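Local coordinates for protein DnaJ homolog subfamily C member 27-A (Xenopus laevis, PDB 6JMG) that binds GTP with magnesium as a Rab-family small GTPase that also carries a DnaJ domain, and is possibly involved in regulating the MEK/ERK pathway, at residues Phe104-Leu107 with Asp108-Ala112; Gln176-Tyr179 with Ser180-Asp184. All coordinates share one frame; numbering follows the deposited sequence.

Contact 1 (Phe104-Leu107 with Asp108-Ala112); sequences FESL and DGWLA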
loop_
_atom_site.group_PDB
_atom_site.type_symbol
_atom_site.label_atom_id
_atom_site.label_comp_id
_atom_site.label_asym_id
_atom_site.label_seq_id
_atom_site.Cartn_x
_atom_site.Cartn_y
_atom_site.Cartn_z
ATOM N N PHE A 104 -6.732 -16.208 0.935
ATOM C CA PHE A 104 -6.724 -15.153 -0.066
ATOM C C PHE A 104 -7.821 -14.134 0.217
ATOM O O PHE A 104 -7.593 -12.919 0.141
ATOM C CB PHE A 104 -6.892 -15.754 -1.466
ATOM C CG PHE A 104 -7.090 -14.732 -2.540
ATOM C CD1 PHE A 104 -6.018 -13.982 -3.002
ATOM C CD2 PHE A 104 -8.341 -14.499 -3.073
ATOM C CE1 PHE A 104 -6.191 -13.014 -3.988
ATOM C CE2 PHE A 104 -8.514 -13.541 -4.056
ATOM C CZ PHE A 104 -7.431 -12.798 -4.517
ATOM N N GLU A 105 -9.012 -14.609 0.572
ATOM C CA GLU A 105 -10.097 -13.686 0.874
ATOM C C GLU A 105 -9.773 -12.810 2.072
ATOM O O GLU A 105 -10.171 -11.638 2.109
ATOM C CB GLU A 105 -11.386 -14.463 1.110
ATOM C CG GLU A 105 -12.115 -14.824 -0.167
ATOM C CD GLU A 105 -13.004 -16.025 0.020
ATOM O OE1 GLU A 105 -12.932 -16.626 1.115
ATOM O OE2 GLU A 105 -13.760 -16.367 -0.918
ATOM N N SER A 106 -8.981 -13.320 3.012
ATOM C CA SER A 106 -8.703 -12.543 4.208
ATOM C C SER A 106 -7.758 -11.376 3.940
ATOM O O SER A 106 -7.537 -10.557 4.839
ATOM C CB SER A 106 -8.161 -13.454 5.318
ATOM O OG SER A 106 -6.752 -13.395 5.392
ATOM N N LEU A 107 -7.243 -11.230 2.718
ATOM C CA LEU A 107 -6.207 -10.225 2.502
ATOM C C LEU A 107 -6.754 -8.811 2.584
ATOM O O LEU A 107 -6.016 -7.900 2.963
ATOM C CB LEU A 107 -5.544 -10.428 1.142
ATOM C CG LEU A 107 -4.657 -11.657 0.975
ATOM C CD1 LEU A 107 -4.083 -11.661 -0.417
ATOM C CD2 LEU A 107 -3.540 -11.659 2.007
ATOM N N ASP A 108 -8.029 -8.604 2.231
ATOM C CA ASP A 108 -8.636 -7.288 2.413
ATOM C C ASP A 108 -8.647 -6.903 3.885
ATOM O O ASP A 108 -8.368 -5.747 4.236
ATOM C CB ASP A 108 -10.044 -7.254 1.816
ATOM C CG ASP A 108 -10.046 -7.103 0.284
ATOM O OD1 ASP A 108 -9.426 -6.144 -0.225
ATOM O OD2 ASP A 108 -10.681 -7.936 -0.411
ATOM N N GLY A 109 -8.927 -7.874 4.764
ATOM C CA GLY A 109 -8.889 -7.613 6.198
ATOM C C GLY A 109 -7.496 -7.251 6.695
ATOM O O GLY A 109 -7.344 -6.398 7.576
ATOM N N TRP A 110 -6.458 -7.890 6.137
ATOM C CA TRP A 110 -5.092 -7.535 6.516
ATOM C C TRP A 110 -4.784 -6.095 6.142
ATOM O O TRP A 110 -4.197 -5.354 6.937
ATOM C CB TRP A 110 -4.077 -8.498 5.877
ATOM C CG TRP A 110 -3.966 -9.780 6.651
ATOM C CD1 TRP A 110 -4.608 -10.962 6.382
ATOM C CD2 TRP A 110 -3.219 -9.998 7.854
ATOM N NE1 TRP A 110 -4.287 -11.907 7.334
ATOM C CE2 TRP A 110 -3.440 -11.340 8.249
ATOM C CE3 TRP A 110 -2.380 -9.195 8.634
ATOM C CZ2 TRP A 110 -2.852 -11.889 9.386
ATOM C CZ3 TRP A 110 -1.785 -9.746 9.756
ATOM C CH2 TRP A 110 -2.018 -11.081 10.118
ATOM N N LEU A 111 -5.171 -5.675 4.938
ATOM C CA LEU A 111 -4.960 -4.283 4.555
ATOM C C LEU A 111 -5.711 -3.347 5.493
ATOM O O LEU A 111 -5.176 -2.316 5.919
ATOM C CB LEU A 111 -5.407 -4.064 3.112
ATOM C CG LEU A 111 -4.541 -4.725 2.046
ATOM C CD1 LEU A 111 -4.948 -4.285 0.663
ATOM C CD2 LEU A 111 -3.092 -4.389 2.288
ATOM N N ALA A 112 -6.944 -3.712 5.853
ATOM C CA ALA A 112 -7.720 -2.885 6.766
ATOM C C ALA A 112 -7.032 -2.767 8.118
ATOM O O ALA A 112 -6.981 -1.683 8.712
ATOM C CB ALA A 112 -9.123 -3.470 6.934
#
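The first turn of helix 107-117 is closed by two backbone bonds of the i to i+4 kind, Trp110 N to Ser106 O at 3.2 Å (N-H...O angle 151°) and Leu111 N to Leu107 O at 3.1 Å. In this Ras-like GTPase domain the chain passes here from the end of helix 101-105 into helix 107-117, and Leu107 N bonds to Phe104 O, three residues back, at 3.1 Å. The side chains of Ser106 and Trp110 meet over the same turn. Trp110 leans back toward Ser106 with CG beside its own backbone N (chi1 -81°), which brings the pyrrole part of the indole to the serine. There OG lies in the ring plane at the edge, 3.4 Å from Trp110 CD1. Ser106 OG and Trp110 NE1 are both hydrogen-bonded to OD1 of Asn24, a residue of the probable GTP-binding loop, so one amide oxygen ties the start of this helix to the P-loop region. The indole is about 7 Å from the bound GTP, nearest atoms, consistent with a second-shell position. Leu107 and Leu111 both touch Trp152 of helix 146-154, and Leu107 also packs on Leu94 and Tyr96 of strand 91-97. Between the two leucines the approach is from side chain to backbone, with Leu111 CG 3.6 Å from Leu107 O.

Contact 2 (Gln176-Tyr179 with Ser180-Asp184); sequences QAFY and SAIVD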
loop_
_atom_site.group_PDB
_atom_site.type_symbol
_atom_site.label_atom_id
_atom_site.label_comp_id
_atom_site.label_asym_id
_atom_site.label_seq_id
_atom_site.Cartn_x
_atom_site.Cartn_y
_atom_site.Cartn_z
ATOM N N GLN A 176 14.103 -9.968 -5.354
ATOM C CA GLN A 176 14.844 -9.015 -6.171
ATOM C C GLN A 176 13.933 -7.887 -6.631
ATOM O O GLN A 176 14.317 -6.715 -6.590
ATOM C CB GLN A 176 15.488 -9.725 -7.364
ATOM C CG GLN A 176 16.348 -8.830 -8.253
ATOM C CD GLN A 176 17.756 -8.617 -7.700
ATOM O OE1 GLN A 176 18.217 -7.485 -7.574
ATOM N NE2 GLN A 176 18.442 -9.707 -7.370
ATOM N N ALA A 177 12.698 -8.208 -7.010
ATOM C CA ALA A 177 11.774 -7.155 -7.398
ATOM C C ALA A 177 11.382 -6.311 -6.195
ATOM O O ALA A 177 11.247 -5.087 -6.304
ATOM C CB ALA A 177 10.544 -7.763 -8.052
ATOM N N PHE A 178 11.205 -6.964 -5.045
ATOM C CA PHE A 178 10.812 -6.299 -3.809
ATOM C C PHE A 178 11.818 -5.226 -3.416
ATOM O O PHE A 178 11.453 -4.068 -3.181
ATOM C CB PHE A 178 10.706 -7.361 -2.721
ATOM C CG PHE A 178 10.179 -6.893 -1.383
ATOM C CD1 PHE A 178 8.917 -6.342 -1.249
ATOM C CD2 PHE A 178 10.923 -7.128 -0.235
ATOM C CE1 PHE A 178 8.422 -6.003 0.003
ATOM C CE2 PHE A 178 10.443 -6.778 1.014
ATOM C CZ PHE A 178 9.192 -6.222 1.134
ATOM N N TYR A 179 13.098 -5.603 -3.326
ATOM C CA TYR A 179 14.105 -4.667 -2.845
ATOM C C TYR A 179 14.424 -3.609 -3.885
ATOM O O TYR A 179 14.813 -2.492 -3.526
ATOM C CB TYR A 179 15.366 -5.415 -2.412
ATOM C CG TYR A 179 15.207 -6.183 -1.116
ATOM C CD1 TYR A 179 14.682 -5.570 0.007
ATOM C CD2 TYR A 179 15.556 -7.539 -1.028
ATOM C CE1 TYR A 179 14.539 -6.263 1.204
ATOM C CE2 TYR A 179 15.413 -8.251 0.168
ATOM C CZ TYR A 179 14.906 -7.601 1.284
ATOM O OH TYR A 179 14.750 -8.272 2.485
ATOM N N SER A 180 14.267 -3.926 -5.172
ATOM C CA SER A 180 14.491 -2.883 -6.163
ATOM C C SER A 180 13.397 -1.830 -6.103
ATOM O O SER A 180 13.683 -0.633 -6.156
ATOM C CB SER A 180 14.589 -3.479 -7.558
ATOM O OG SER A 180 15.441 -4.611 -7.560
ATOM N N ALA A 181 12.144 -2.238 -5.940
ATOM C CA ALA A 181 11.098 -1.243 -5.761
ATOM C C ALA A 181 11.347 -0.419 -4.494
ATOM O O ALA A 181 11.096 0.790 -4.469
ATOM C CB ALA A 181 9.722 -1.920 -5.738
ATOM N N ILE A 182 11.877 -1.049 -3.444
ATOM C CA ILE A 182 12.108 -0.324 -2.200
ATOM C C ILE A 182 13.284 0.638 -2.356
ATOM O O ILE A 182 13.252 1.758 -1.838
ATOM C CB ILE A 182 12.314 -1.301 -1.028
ATOM C CG1 ILE A 182 11.012 -2.046 -0.710
ATOM C CG2 ILE A 182 12.751 -0.556 0.220
ATOM C CD1 ILE A 182 11.167 -3.178 0.330
ATOM N N VAL A 183 14.339 0.222 -3.059
ATOM C CA VAL A 183 15.427 1.149 -3.371
ATOM C C VAL A 183 14.904 2.313 -4.205
ATOM O O VAL A 183 15.257 3.473 -3.962
ATOM C CB VAL A 183 16.588 0.415 -4.073
ATOM C CG1 VAL A 183 17.555 1.411 -4.687
ATOM C CG2 VAL A 183 17.332 -0.476 -3.082
ATOM N N ASP A 184 14.068 2.024 -5.211
ATOM C CA ASP A 184 13.473 3.093 -6.008
ATOM C C ASP A 184 12.632 4.014 -5.135
ATOM O O ASP A 184 12.618 5.233 -5.333
ATOM C CB ASP A 184 12.617 2.520 -7.145
ATOM C CG ASP A 184 13.437 1.806 -8.208
ATOM O OD1 ASP A 184 14.675 2.008 -8.275
ATOM O OD2 ASP A 184 12.834 1.039 -8.992
#
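Ser180 opens the segment with a double grip on one carbonyl: its OG donates to Gln176 O at 2.6 Å and its N to the same oxygen at 3.1 Å, the two arriving from opposite faces of the carbonyl plane. The hydroxyl reaches back because OG stands beside the serine's own N (chi1 -46°). Ala181 follows with the regular bond from its N to Ala177 O, 3.0 Å long and 167° at the hydrogen. Ile182 bonds through N to Phe178 O at 3.1 Å and adds an apolar contact: CD1 sits over the centre of the Phe178 ring, 3.7 Å from its centroid and 12° off the normal, a CH-pi contact. Replacing Phe178 with an alanine would probably leave this methyl without its aromatic floor and open a gap beneath it. Val183 N closes on Tyr179 O at 2.8 Å, and Val183 CG2 lies 3.3 Å from Tyr179 O. Asp184 forms a salt bridge with Lys61. As the C-terminal helix of the Ras-like G domain, helix 171-187 lies against the central sheet: Phe178 and Ile182 meet Val128 of strand 128-134, Tyr179 and Ile182 meet Ile17 of strand 15-22, and Tyr179 and Val183 reach Ile60 of strand 51-60.

In the fold
Contact 1 precedes contact 2 along the chain, and both lie within its Ras-like GTPase part. Their centres are 23 Å apart and their nearest atoms about 12 Å apart. They share the central mixed sheet: helix 107-117 packs on strand 91-97, while helix 171-187 lies on strands 15-22, 51-60, 128-134 and 159-163. In the Ras fold these two helices cover opposite faces of that sheet, which explains why the contacts do not touch. Contact 1 is joined to the probable GTP-binding loop through Asn24, whereas the side chain of Tyr179 is about 11 Å from that of Asp71, a probable GTP-binding residue. This is consistent with contact 1 bordering the nucleotide site and contact 2 belonging to the helix-sheet interface.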